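Local coordinates for protein nucleoside 2-deoxyribosyltransferase (PDB 7M5H) that probably cleaves the N-glycosidic bond of deoxyribonucleosides or their monophosphates, perhaps acting as a 5-hydroxymethyl-dUMP N-hydrolase, at residues Y8-F14 with D83-E89; L72-D78 with P99-T105; L19-A23 with L40-N44; Y24-I29 with E150-L154. All blocks are in the same frame, centred on the assembly; numbering follows the deposited sequence.

Contact 1 of 4, residues Y8-F14 with D83-E89; sequences YFAGPLF and DAGVASE. With GOL (glycerol), chain G.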
loop_
_atom_site.group_PDB
_atom_site.type_symbol
_atom_site.label_atom_id
_atom_site.label_comp_id
_atom_site.label_asym_id
_atom_site.label_seq_id
_atom_site.Cartn_x
_atom_site.Cartn_y
_atom_site.Cartn_z
ATOM N N TYR B 8 14.433 -17.435 -10.382
ATOM C CA TYR B 8 13.047 -17.203 -9.998
ATOM C C TYR B 8 12.752 -15.716 -10.145
ATOM O O TYR B 8 13.451 -14.881 -9.561
ATOM C CB TYR B 8 12.781 -17.663 -8.565
ATOM C CG TYR B 8 11.339 -17.503 -8.138
ATOM C CD1 TYR B 8 10.400 -18.488 -8.413
ATOM C CD2 TYR B 8 10.915 -16.366 -7.462
ATOM C CE1 TYR B 8 9.079 -18.346 -8.028
ATOM C CE2 TYR B 8 9.597 -16.214 -7.072
ATOM C CZ TYR B 8 8.684 -17.207 -7.358
ATOM O OH TYR B 8 7.371 -17.061 -6.971
ATOM N N PHE B 9 11.724 -15.389 -10.922
ATOM C CA PHE B 9 11.342 -14.003 -11.177
ATOM C C PHE B 9 10.243 -13.625 -10.190
ATOM O O PHE B 9 9.084 -14.017 -10.351
ATOM C CB PHE B 9 10.888 -13.823 -12.621
ATOM C CG PHE B 9 10.769 -12.387 -13.044
ATOM C CD1 PHE B 9 11.846 -11.731 -13.617
ATOM C CD2 PHE B 9 9.584 -11.693 -12.867
ATOM C CE1 PHE B 9 11.743 -10.411 -14.008
ATOM C CE2 PHE B 9 9.473 -10.372 -13.257
ATOM C CZ PHE B 9 10.555 -9.731 -13.827
ATOM N N ALA B 10 10.610 -12.859 -9.166
ATOM C CA ALA B 10 9.665 -12.413 -8.152
ATOM C C ALA B 10 9.119 -11.041 -8.521
ATOM O O ALA B 10 9.881 -10.131 -8.866
ATOM C CB ALA B 10 10.330 -12.367 -6.775
ATOM N N GLY B 11 7.800 -10.897 -8.447
ATOM C CA GLY B 11 7.144 -9.652 -8.763
ATOM C C GLY B 11 5.641 -9.820 -8.822
ATOM O O GLY B 11 5.128 -10.916 -9.070
ATOM N N PRO B 12 4.902 -8.738 -8.578
ATOM C CA PRO B 12 3.445 -8.800 -8.737
ATOM C C PRO B 12 3.081 -9.155 -10.170
ATOM O O PRO B 12 3.753 -8.746 -11.120
ATOM C CB PRO B 12 2.984 -7.385 -8.363
ATOM C CG PRO B 12 4.195 -6.523 -8.554
ATOM C CD PRO B 12 5.363 -7.394 -8.190
ATOM N N LEU B 13 2.013 -9.937 -10.320
ATOM C CA LEU B 13 1.637 -10.511 -11.609
ATOM C C LEU B 13 0.124 -10.525 -11.769
ATOM O O LEU B 13 -0.449 -11.449 -12.354
ATOM C CB LEU B 13 2.201 -11.923 -11.763
ATOM C CG LEU B 13 1.724 -12.953 -10.731
ATOM C CD1 LEU B 13 1.497 -14.302 -11.391
ATOM C CD2 LEU B 13 2.702 -13.082 -9.574
ATOM N N PHE B 14 -0.545 -9.494 -11.266
ATOM C CA PHE B 14 -2.001 -9.489 -11.194
ATOM C C PHE B 14 -2.653 -8.467 -12.110
ATOM O O PHE B 14 -3.694 -8.756 -12.703
ATOM C CB PHE B 14 -2.437 -9.253 -9.745
ATOM C CG PHE B 14 -1.644 -10.057 -8.752
ATOM C CD1 PHE B 14 -1.856 -11.419 -8.620
ATOM C CD2 PHE B 14 -0.669 -9.457 -7.974
ATOM C CE1 PHE B 14 -1.118 -12.168 -7.719
ATOM C CE2 PHE B 14 0.070 -10.200 -7.068
ATOM C CZ PHE B 14 -0.156 -11.557 -6.942
ATOM N N ASP B 83 5.646 -5.368 -2.913
ATOM C CA ASP B 83 4.626 -6.408 -2.850
ATOM C C ASP B 83 4.898 -7.352 -1.687
ATOM O O ASP B 83 6.024 -7.820 -1.502
ATOM C CB ASP B 83 4.589 -7.183 -4.168
ATOM C CG ASP B 83 3.566 -8.302 -4.159
ATOM O OD1 ASP B 83 2.385 -8.032 -4.461
ATOM O OD2 ASP B 83 3.943 -9.453 -3.848
ATOM N N ALA B 84 3.852 -7.623 -0.899
ATOM C CA ALA B 84 4.022 -8.404 0.323
ATOM C C ALA B 84 4.533 -9.807 0.024
ATOM O O ALA B 84 5.365 -10.344 0.766
ATOM C CB ALA B 84 2.705 -8.466 1.096
ATOM N N GLY B 85 4.044 -10.422 -1.054
ATOM C CA GLY B 85 4.559 -11.725 -1.440
ATOM C C GLY B 85 6.023 -11.676 -1.830
ATOM O O GLY B 85 6.807 -12.554 -1.455
ATOM N N VAL B 86 6.414 -10.646 -2.584
ATOM C CA VAL B 86 7.816 -10.478 -2.960
ATOM C C VAL B 86 8.679 -10.275 -1.724
ATOM O O VAL B 86 9.768 -10.852 -1.606
ATOM C CB VAL B 86 7.966 -9.308 -3.951
ATOM C CG1 VAL B 86 9.436 -9.021 -4.227
ATOM C CG2 VAL B 86 7.226 -9.612 -5.237
ATOM N N ALA B 87 8.209 -9.452 -0.783
ATOM C CA ALA B 87 8.966 -9.216 0.442
ATOM C C ALA B 87 9.167 -10.509 1.224
ATOM O O ALA B 87 10.255 -10.758 1.754
ATOM C CB ALA B 87 8.259 -8.169 1.301
ATOM N N SER B 88 8.129 -11.347 1.300
ATOM C CA SER B 88 8.267 -12.629 1.984
ATOM C C SER B 88 9.216 -13.557 1.236
ATOM O O SER B 88 10.026 -14.254 1.857
ATOM C CB SER B 88 6.897 -13.287 2.154
ATOM O OG SER B 88 6.098 -12.569 3.078
ATOM N N GLU B 89 9.126 -13.580 -0.097
ATOM C CA GLU B 89 10.030 -14.414 -0.885
ATOM C C GLU B 89 11.478 -13.968 -0.733
ATOM O O GLU B 89 12.389 -14.804 -0.760
ATOM C CB GLU B 89 9.615 -14.393 -2.356
ATOM C CG GLU B 89 8.364 -15.206 -2.656
ATOM C CD GLU B 89 7.856 -15.009 -4.073
ATOM O OE1 GLU B 89 8.122 -13.939 -4.661
ATOM O OE2 GLU B 89 7.190 -15.925 -4.600
HETATM C C1 GOL G . 5.363 -13.784 -6.876
HETATM O O1 GOL G . 6.542 -13.041 -6.822
HETATM C C2 GOL G . 4.555 -13.446 -5.599
HETATM O O2 GOL G . 3.656 -14.451 -5.278
HETATM C C3 GOL G . 3.841 -12.108 -5.915
HETATM O O3 GOL G . 3.057 -11.802 -4.801
#
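Glu-89, on the helix that starts at Ala-84, reaches across to the end of strand 5-10 and meets Tyr-8 and Ala-10. Its CB and CG lead away from the helix with the chain extended (chi2 172°), and this length brings the carboxylate over to the strand. There the two oxygens part company. OE1 lies 3.4 Å from CB of Ala-10 and accepts a hydrogen bond from O1 of a bound glycerol at 2.8 Å. OE2 sits 2.6 Å from OH of Tyr-8, with the carboxylate nearly perpendicular to the ring (88°). The Tyr-8 hydroxyl is also hydrogen-bonded to OD1 of Asp-63, so it sits between two carboxylates.

Further along, CG2 of Val-86 packs 3.5 Å from the backbone N of Gly-11 and also touches CD of Pro-12. Asp-83 caps the helix: its OD2 accepts from N of Val-86 through the anti lone pair, and the same oxygen takes a 2.7 Å bond from O3 of the glycerol. The other end of the glycerol is fixed by N of Gly-11, which donates to O1 at 3.0 Å. Glycerol, probably from the crystallisation liquor, thus bridges two carboxylates and the amide just after strand 5-10, in a pocket at the C-terminal end of a parallel Rossmann-like sheet, consistent with the place of the active site in nucleoside deoxyribosyltransferases.

Contact 2 of 4, residues L72-D78 with P99-T105; sequences LLVALLD and PVVALYT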
loop_
_atom_site.group_PDB
_atom_site.type_symbol
_atom_site.label_atom_id
_atom_site.label_comp_id
_atom_site.label_asym_id
_atom_site.label_seq_id
_atom_site.Cartn_x
_atom_site.Cartn_y
_atom_site.Cartn_z
ATOM N N LEU B 72 19.228 -18.080 -8.287
ATOM C CA LEU B 72 19.219 -16.628 -8.204
ATOM C C LEU B 72 17.774 -16.159 -8.247
ATOM O O LEU B 72 16.958 -16.714 -8.987
ATOM C CB LEU B 72 20.019 -15.998 -9.351
ATOM C CG LEU B 72 19.927 -14.479 -9.503
ATOM C CD1 LEU B 72 20.603 -13.781 -8.332
ATOM C CD2 LEU B 72 20.524 -14.026 -10.826
ATOM N N LEU B 73 17.462 -15.141 -7.453
ATOM C CA LEU B 73 16.121 -14.576 -7.396
ATOM C C LEU B 73 16.170 -13.146 -7.917
ATOM O O LEU B 73 16.925 -12.318 -7.399
ATOM C CB LEU B 73 15.572 -14.619 -5.969
ATOM C CG LEU B 73 14.102 -14.245 -5.772
ATOM C CD1 LEU B 73 13.389 -15.318 -4.966
ATOM C CD2 LEU B 73 13.975 -12.895 -5.085
ATOM N N VAL B 74 15.383 -12.868 -8.953
ATOM C CA VAL B 74 15.209 -11.517 -9.472
ATOM C C VAL B 74 13.897 -10.979 -8.920
ATOM O O VAL B 74 12.843 -11.603 -9.088
ATOM C CB VAL B 74 15.220 -11.497 -11.009
ATOM C CG1 VAL B 74 14.900 -10.101 -11.523
ATOM C CG2 VAL B 74 16.570 -11.961 -11.532
ATOM N N ALA B 75 13.957 -9.827 -8.254
ATOM C CA ALA B 75 12.810 -9.265 -7.555
ATOM C C ALA B 75 12.509 -7.864 -8.064
ATOM O O ALA B 75 13.415 -7.044 -8.234
ATOM C CB ALA B 75 13.051 -9.229 -6.043
ATOM N N LEU B 76 11.229 -7.596 -8.302
ATOM C CA LEU B 76 10.761 -6.275 -8.700
ATOM C C LEU B 76 10.168 -5.588 -7.476
ATOM O O LEU B 76 9.209 -6.091 -6.881
ATOM C CB LEU B 76 9.731 -6.378 -9.826
ATOM C CG LEU B 76 10.261 -6.307 -11.264
ATOM C CD1 LEU B 76 11.483 -7.193 -11.469
ATOM C CD2 LEU B 76 9.169 -6.676 -12.257
ATOM N N LEU B 77 10.743 -4.445 -7.099
ATOM C CA LEU B 77 10.368 -3.754 -5.871
ATOM C C LEU B 77 9.402 -2.596 -6.091
ATOM O O LEU B 77 8.909 -2.032 -5.108
ATOM C CB LEU B 77 11.621 -3.227 -5.157
ATOM C CG LEU B 77 12.751 -4.214 -4.860
ATOM C CD1 LEU B 77 13.859 -3.526 -4.075
ATOM C CD2 LEU B 77 12.233 -5.432 -4.108
ATOM N N ASP B 78 9.117 -2.232 -7.338
ATOM C CA ASP B 78 8.325 -1.042 -7.614
ATOM C C ASP B 78 6.878 -1.221 -7.152
ATOM O O ASP B 78 6.416 -2.324 -6.842
ATOM C CB ASP B 78 8.375 -0.706 -9.103
ATOM C CG ASP B 78 9.629 0.059 -9.482
ATOM O OD1 ASP B 78 9.862 1.141 -8.902
ATOM O OD2 ASP B 78 10.387 -0.425 -10.347
ATOM N N PRO B 99 20.993 -15.708 -3.495
ATOM C CA PRO B 99 21.191 -14.278 -3.765
ATOM C C PRO B 99 20.001 -13.664 -4.486
ATOM O O PRO B 99 19.253 -14.341 -5.195
ATOM C CB PRO B 99 22.450 -14.252 -4.642
ATOM C CG PRO B 99 22.528 -15.622 -5.242
ATOM C CD PRO B 99 21.970 -16.551 -4.204
ATOM N N VAL B 100 19.836 -12.355 -4.295
ATOM C CA VAL B 100 18.702 -11.613 -4.836
ATOM C C VAL B 100 19.227 -10.383 -5.564
ATOM O O VAL B 100 19.957 -9.575 -4.979
ATOM C CB VAL B 100 17.708 -11.196 -3.739
ATOM C CG1 VAL B 100 16.581 -10.368 -4.337
ATOM C CG2 VAL B 100 17.158 -12.419 -3.019
ATOM N N VAL B 101 18.852 -10.238 -6.833
ATOM C CA VAL B 101 19.117 -9.031 -7.611
ATOM C C VAL B 101 17.783 -8.338 -7.850
ATOM O O VAL B 101 16.898 -8.893 -8.513
ATOM C CB VAL B 101 19.822 -9.350 -8.938
ATOM C CG1 VAL B 101 20.013 -8.079 -9.751
ATOM C CG2 VAL B 101 21.160 -10.024 -8.679
ATOM N N ALA B 102 17.636 -7.131 -7.312
ATOM C CA ALA B 102 16.364 -6.425 -7.316
ATOM C C ALA B 102 16.396 -5.232 -8.264
ATOM O O ALA B 102 17.431 -4.582 -8.441
ATOM C CB ALA B 102 15.998 -5.949 -5.908
ATOM N N LEU B 103 15.242 -4.946 -8.863
ATOM C CA LEU B 103 15.071 -3.829 -9.782
ATOM C C LEU B 103 14.126 -2.804 -9.168
ATOM O O LEU B 103 13.048 -3.160 -8.682
ATOM C CB LEU B 103 14.527 -4.305 -11.129
ATOM C CG LEU B 103 14.256 -3.200 -12.151
ATOM C CD1 LEU B 103 15.557 -2.543 -12.591
ATOM C CD2 LEU B 103 13.493 -3.743 -13.346
ATOM N N TYR B 104 14.528 -1.533 -9.207
ATOM C CA TYR B 104 13.789 -0.442 -8.567
ATOM C C TYR B 104 13.914 0.794 -9.457
ATOM O O TYR B 104 14.899 1.533 -9.363
ATOM C CB TYR B 104 14.324 -0.178 -7.164
ATOM C CG TYR B 104 13.749 1.044 -6.486
ATOM C CD1 TYR B 104 12.382 1.167 -6.274
ATOM C CD2 TYR B 104 14.577 2.068 -6.041
ATOM C CE1 TYR B 104 11.854 2.281 -5.648
ATOM C CE2 TYR B 104 14.056 3.186 -5.413
ATOM C CZ TYR B 104 12.695 3.286 -5.219
ATOM O OH TYR B 104 12.172 4.395 -4.596
ATOM N N THR B 105 12.911 1.023 -10.304
ATOM C CA THR B 105 12.973 2.055 -11.332
ATOM C C THR B 105 12.208 3.325 -10.981
ATOM O O THR B 105 12.157 4.237 -11.810
ATOM C CB THR B 105 12.434 1.511 -12.660
ATOM O OG1 THR B 105 11.034 1.234 -12.528
ATOM C CG2 THR B 105 13.161 0.240 -13.056
HETATM O O HOH W 1 10.394 -3.142 -10.263
#
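Leu-73 and Val-100 begin a parallel ladder in which strands 72-76 and 100-103 run 20° apart. Backbone bonds zip the pair together: N of Leu-73 donates to O of Pro-99, N of Val-101 to O of Leu-73, and the pattern repeats through Ala-75 and Leu-103 to N of Leu-77, which meets O of Leu-103 at 3.1 Å with an N-H...O angle of 173°.

Apolar contacts fall both in register and diagonally. CD2 of Leu-73 lies 3.7 Å from CG1 of its register partner Val-100, the two side chains pointing the same way. Diagonally, CD1 of Leu-77 touches CB of Ala-102, and CD1 of Leu-72 reaches CG2 of Val-101 at 3.8 Å.

Polar contacts close the C-terminal end. OD2 of Asp-78 accepts from N of Thr-105 through its syn lone pair (2.9 Å) and from OG1 of Thr-105 at 2.8 Å, 47° above the carboxylate plane; a water joins it to O of Leu-103. With helix 84-96 as the connection, the strands form a classic beta-alpha-beta crossover of the Rossmann-like fold.

Contact 3 of 4, residues L19-A23 with L40-N44; sequences LRYNA and LPQEN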
loop_
_atom_site.group_PDB
_atom_site.type_symbol
_atom_site.label_atom_id
_atom_site.label_comp_id
_atom_site.label_asym_id
_atom_site.label_seq_id
_atom_site.Cartn_x
_atom_site.Cartn_y
_atom_site.Cartn_z
ATOM N N LEU B 19 1.752 -7.769 -15.584
ATOM C CA LEU B 19 1.861 -8.945 -16.442
ATOM C C LEU B 19 2.649 -8.632 -17.708
ATOM O O LEU B 19 3.530 -9.403 -18.108
ATOM C CB LEU B 19 0.469 -9.472 -16.795
ATOM C CG LEU B 19 -0.286 -10.252 -15.717
ATOM C CD1 LEU B 19 -1.749 -10.428 -16.105
ATOM C CD2 LEU B 19 0.368 -11.603 -15.491
ATOM N N ARG B 20 2.349 -7.500 -18.349
ATOM C CA ARG B 20 3.047 -7.136 -19.578
ATOM C C ARG B 20 4.507 -6.793 -19.308
ATOM O O ARG B 20 5.384 -7.117 -20.116
ATOM C CB ARG B 20 2.341 -5.962 -20.255
ATOM C CG ARG B 20 0.963 -6.288 -20.807
ATOM C CD ARG B 20 0.275 -5.035 -21.322
ATOM N NE ARG B 20 1.121 -4.307 -22.262
ATOM C CZ ARG B 20 1.102 -4.486 -23.578
ATOM N NH1 ARG B 20 0.273 -5.371 -24.119
ATOM N NH2 ARG B 20 1.910 -3.780 -24.355
ATOM N N TYR B 21 4.786 -6.133 -18.183
ATOM C CA TYR B 21 6.162 -5.754 -17.883
ATOM C C TYR B 21 7.003 -6.972 -17.522
ATOM O O TYR B 21 8.168 -7.066 -17.925
ATOM C CB TYR B 21 6.193 -4.725 -16.756
ATOM C CG TYR B 21 7.565 -4.138 -16.509
ATOM C CD1 TYR B 21 8.172 -3.321 -17.454
ATOM C CD2 TYR B 21 8.252 -4.397 -15.330
ATOM C CE1 TYR B 21 9.426 -2.780 -17.234
ATOM C CE2 TYR B 21 9.505 -3.860 -15.100
ATOM C CZ TYR B 21 10.088 -3.053 -16.054
ATOM O OH TYR B 21 11.336 -2.517 -15.830
ATOM N N ASN B 22 6.432 -7.913 -16.765
ATOM C CA ASN B 22 7.154 -9.140 -16.443
ATOM C C ASN B 22 7.541 -9.897 -17.706
ATOM O O ASN B 22 8.678 -10.362 -17.837
ATOM C CB ASN B 22 6.314 -10.029 -15.525
ATOM C CG ASN B 22 6.084 -9.412 -14.157
ATOM O OD1 ASN B 22 6.807 -8.508 -13.740
ATOM N ND2 ASN B 22 5.077 -9.908 -13.447
ATOM N N ALA B 23 6.608 -10.022 -18.654
ATOM C CA ALA B 23 6.912 -10.716 -19.901
ATOM C C ALA B 23 7.940 -9.950 -20.724
ATOM O O ALA B 23 8.785 -10.556 -21.392
ATOM C CB ALA B 23 5.630 -10.930 -20.707
ATOM N N LEU B 40 8.876 -18.121 -14.404
ATOM C CA LEU B 40 7.981 -16.976 -14.284
ATOM C C LEU B 40 6.627 -17.466 -13.790
ATOM O O LEU B 40 5.954 -18.233 -14.504
ATOM C CB LEU B 40 7.840 -16.248 -15.623
ATOM C CG LEU B 40 7.029 -14.951 -15.607
ATOM C CD1 LEU B 40 7.570 -13.996 -14.560
ATOM C CD2 LEU B 40 7.035 -14.299 -16.981
ATOM N N PRO B 41 6.192 -17.066 -12.592
ATOM C CA PRO B 41 4.957 -17.636 -12.024
ATOM C C PRO B 41 3.727 -17.483 -12.903
ATOM O O PRO B 41 2.879 -18.385 -12.918
ATOM C CB PRO B 41 4.802 -16.869 -10.705
ATOM C CG PRO B 41 6.199 -16.488 -10.332
ATOM C CD PRO B 41 6.897 -16.197 -11.632
ATOM N N GLN B 42 3.597 -16.375 -13.636
ATOM C CA GLN B 42 2.404 -16.174 -14.451
ATOM C C GLN B 42 2.322 -17.153 -15.615
ATOM O O GLN B 42 1.230 -17.366 -16.152
ATOM C CB GLN B 42 2.351 -14.735 -14.967
ATOM C CG GLN B 42 3.453 -14.372 -15.944
ATOM C CD GLN B 42 3.656 -12.874 -16.051
ATOM O OE1 GLN B 42 3.925 -12.201 -15.056
ATOM N NE2 GLN B 42 3.519 -12.341 -17.259
ATOM N N GLU B 43 3.442 -17.754 -16.013
ATOM C CA GLU B 43 3.432 -18.765 -17.062
ATOM C C GLU B 43 2.963 -20.127 -16.568
ATOM O O GLU B 43 2.681 -21.002 -17.392
ATOM C CB GLU B 43 4.828 -18.902 -17.677
ATOM C CG GLU B 43 5.328 -17.656 -18.387
ATOM C CD GLU B 43 6.758 -17.799 -18.871
ATOM O OE1 GLU B 43 7.466 -18.704 -18.379
ATOM O OE2 GLU B 43 7.175 -17.009 -19.744
ATOM N N ASN B 44 2.873 -20.327 -15.254
ATOM C CA ASN B 44 2.505 -21.614 -14.682
ATOM C C ASN B 44 1.174 -21.588 -13.947
ATOM O O ASN B 44 0.720 -22.640 -13.483
ATOM C CB ASN B 44 3.605 -22.099 -13.730
ATOM C CG ASN B 44 4.963 -22.166 -14.395
ATOM O OD1 ASN B 44 5.659 -21.157 -14.514
ATOM N ND2 ASN B 44 5.351 -23.358 -14.830
#
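Gln-42 and Leu-19 run past each other in opposite directions, and the methyl CD2 of Leu-19 lies over a face of the glutamine amide, 3.6 Å from CD of Gln-42. The glutamine CG stands between the backbone N and the carbonyl carbon (chi1 66°), and from there the extended chain carries the amide to helix 16-30.

Both ends of that amide are used. NE2 of Gln-42 donates to the backbone O of Leu-19 at 3.1 Å, with the acceptor almost in the amide plane. The donor comes in at 120° to the C=O and somewhat tilted from the carbonyl plane; the same oxygen also accepts the regular helix bond from N of Ala-23. OE1 of Gln-42 in turn accepts from ND2 of Asn-22 at 3.0 Å, a bond lying in the planes of both groups at its two ends although the amides are turned 51° against each other. ND2 of Asn-22 has a second acceptor in O of Pro-12. CB of Asn-22 rests 4.3 Å from CD1 of Leu-40, and Leu-13 touches both Asn-22 and Gln-42.

The chemistry is that of a neutral amide-to-amide hydrogen-bond chain: a donor and an acceptor on one glutamine amide tie the loop after strand 36-39 to a helix carbonyl and to an asparagine that also grips the loop after strand 5-10, which fixes the rotation of both amides.

Contact 4 of 4, residues Y24-I29 with E150-L154; sequences YLVEQI and EEDLL
The Tyr-24 ring has OE1 of Gln-28, one helical turn on, over one face, 2.9 Å above the plane and displaced toward the rim. Arg-20 of a third subunit makes a cation-pi contact with the same ring. At the ring's edge stands the carboxylate of Glu-150, its plane turned 62° from the ring. OH of Tyr-24 donates to OE1 of Glu-150 at 2.8 Å, entering through the syn lone pair, while OE2 lies in the ring plane 3.4 Å from CE2 of Tyr-24. That second oxygen is also bonded by OH of Tyr-21, so two tyrosines of helix 16-30 hold the carboxylate, one on each oxygen.

Away from the carboxylate the contact turns apolar. CD2 of Leu-25 lies 3.9 Å from CG of Glu-150, and its other methyl, CD1, meets CD2 of Leu-153 at 4.1 Å. Leu-154 sends CD2 to CG1 of Ile-29 at 3.8 Å. Its other methyl, CD1, lies beside the amide nitrogen NE2 of Gln-28 at 3.6 Å.

The segment axes pass 10.9 Å apart at a crossing angle of -41°. Both helices pack on the same face of the sheet: Leu-25 and Leu-153 rest together on Leu-103 of strand 100-103, and Ile-29 reaches Phe-9 of strand 5-10.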
loop_
_atom_site.group_PDB
_atom_site.type_symbol
_atom_site.label_atom_id
_atom_site.label_comp_id
_atom_site.label_asym_id
_atom_site.label_seq_id
_atom_site.Cartn_x
_atom_site.Cartn_y
_atom_site.Cartn_z
ATOM N N TYR B 24 7.884 -8.617 -20.685
ATOM C CA TYR B 24 8.837 -7.809 -21.439
ATOM C C TYR B 24 10.243 -7.922 -20.858
ATOM O O TYR B 24 11.228 -7.938 -21.606
ATOM C CB TYR B 24 8.366 -6.354 -21.468
ATOM C CG TYR B 24 9.463 -5.329 -21.647
ATOM C CD1 TYR B 24 10.041 -5.106 -22.891
ATOM C CD2 TYR B 24 9.907 -4.567 -20.574
ATOM C CE1 TYR B 24 11.039 -4.162 -23.057
ATOM C CE2 TYR B 24 10.903 -3.623 -20.729
ATOM C CZ TYR B 24 11.464 -3.422 -21.971
ATOM O OH TYR B 24 12.457 -2.482 -22.127
ATOM N N LEU B 25 10.357 -8.010 -19.531
ATOM C CA LEU B 25 11.670 -8.156 -18.909
ATOM C C LEU B 25 12.211 -9.572 -19.060
ATOM O O LEU B 25 13.391 -9.757 -19.379
ATOM C CB LEU B 25 11.603 -7.780 -17.430
ATOM C CG LEU B 25 11.975 -6.351 -17.038
ATOM C CD1 LEU B 25 12.093 -6.250 -15.527
ATOM C CD2 LEU B 25 13.271 -5.928 -17.707
ATOM N N VAL B 26 11.364 -10.579 -18.828
ATOM C CA VAL B 26 11.818 -11.968 -18.860
ATOM C C VAL B 26 12.358 -12.328 -20.239
ATOM O O VAL B 26 13.342 -13.069 -20.363
ATOM C CB VAL B 26 10.676 -12.905 -18.424
ATOM C CG1 VAL B 26 10.958 -14.338 -18.841
ATOM C CG2 VAL B 26 10.481 -12.824 -16.917
ATOM N N GLU B 27 11.738 -11.797 -21.297
ATOM C CA GLU B 27 12.239 -12.042 -22.646
ATOM C C GLU B 27 13.665 -11.529 -22.807
ATOM O O GLU B 27 14.515 -12.212 -23.388
ATOM C CB GLU B 27 11.312 -11.395 -23.676
ATOM C CG GLU B 27 11.915 -11.259 -25.069
ATOM C CD GLU B 27 12.216 -12.596 -25.724
ATOM O OE1 GLU B 27 11.615 -13.615 -25.320
ATOM O OE2 GLU B 27 13.055 -12.628 -26.648
ATOM N N GLN B 28 13.948 -10.329 -22.291
ATOM C CA GLN B 28 15.304 -9.795 -22.366
ATOM C C GLN B 28 16.277 -10.627 -21.541
ATOM O O GLN B 28 17.425 -10.838 -21.951
ATOM C CB GLN B 28 15.326 -8.340 -21.900
ATOM C CG GLN B 28 14.606 -7.372 -22.817
ATOM C CD GLN B 28 14.633 -5.953 -22.285
ATOM O OE1 GLN B 28 13.631 -5.449 -21.780
ATOM N NE2 GLN B 28 15.787 -5.302 -22.389
ATOM N N ILE B 29 15.841 -11.103 -20.372
ATOM C CA ILE B 29 16.723 -11.892 -19.515
ATOM C C ILE B 29 17.080 -13.209 -20.192
ATOM O O ILE B 29 18.243 -13.626 -20.207
ATOM C CB ILE B 29 16.072 -12.126 -18.140
ATOM C CG1 ILE B 29 15.831 -10.794 -17.428
ATOM C CG2 ILE B 29 16.940 -13.039 -17.288
ATOM C CD1 ILE B 29 15.178 -10.939 -16.070
ATOM N N GLU B 150 16.913 -1.300 -16.191
ATOM C CA GLU B 150 16.891 -2.612 -16.829
ATOM C C GLU B 150 18.251 -2.971 -17.411
ATOM O O GLU B 150 18.625 -4.150 -17.427
ATOM C CB GLU B 150 15.816 -2.643 -17.916
ATOM C CG GLU B 150 14.435 -2.221 -17.426
ATOM C CD GLU B 150 13.445 -2.023 -18.558
ATOM O OE1 GLU B 150 13.823 -2.253 -19.727
ATOM O OE2 GLU B 150 12.290 -1.636 -18.280
ATOM N N GLU B 151 18.998 -1.974 -17.889
ATOM C CA GLU B 151 20.349 -2.223 -18.382
ATOM C C GLU B 151 21.232 -2.801 -17.285
ATOM O O GLU B 151 21.928 -3.801 -17.494
ATOM C CB GLU B 151 20.951 -0.928 -18.930
ATOM C CG GLU B 151 22.459 -0.969 -19.105
ATOM C CD GLU B 151 23.046 0.400 -19.387
ATOM O OE1 GLU B 151 22.297 1.277 -19.867
ATOM O OE2 GLU B 151 24.250 0.603 -19.119
ATOM N N ASP B 152 21.214 -2.187 -16.099
ATOM C CA ASP B 152 22.041 -2.688 -15.007
ATOM C C ASP B 152 21.540 -4.031 -14.493
ATOM O O ASP B 152 22.334 -4.832 -13.986
ATOM C CB ASP B 152 22.094 -1.665 -13.872
ATOM C CG ASP B 152 22.674 -0.336 -14.313
ATOM O OD1 ASP B 152 23.400 -0.311 -15.329
ATOM O OD2 ASP B 152 22.407 0.684 -13.643
ATOM N N LEU B 153 20.237 -4.296 -14.609
ATOM C CA LEU B 153 19.708 -5.595 -14.207
ATOM C C LEU B 153 20.264 -6.706 -15.088
ATOM O O LEU B 153 20.751 -7.727 -14.589
ATOM C CB LEU B 153 18.181 -5.580 -14.258
ATOM C CG LEU B 153 17.494 -6.921 -13.996
ATOM C CD1 LEU B 153 17.758 -7.391 -12.573
ATOM C CD2 LEU B 153 16.000 -6.828 -14.268
ATOM N N LEU B 154 20.201 -6.521 -16.409
ATOM C CA LEU B 154 20.728 -7.524 -17.327
ATOM C C LEU B 154 22.236 -7.670 -17.175
ATOM O O LEU B 154 22.770 -8.785 -17.233
ATOM C CB LEU B 154 20.368 -7.156 -18.765
ATOM C CG LEU B 154 18.877 -7.003 -19.079
ATOM C CD1 LEU B 154 18.686 -6.282 -20.403
ATOM C CD2 LEU B 154 18.191 -8.360 -19.107
#

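Contacts 1 and 2, centres about 9 Å apart, share the parallel sheet, in which strands 5-10 and 72-76 are neighbours; helix 84-96 of contact 1 connects the two strands of contact 2. Contacts 3 and 4, centres about 13 Å apart, share helix 16-30 and the Tyr-21 to Glu-150 bond. Along the chain, contact 3 lies within the loop that contact 1 spans and closes before contact 2 opens; contact 1 crosses contacts 2 and 4, the latter enclosing contact 2. Phe-9 packs against residues of contacts 2, 3 and 4. Together they wrap helices round one Rossmann-like sheet, and all four touch the third subunit, contact 1 the second as well, tying the core to the assembly.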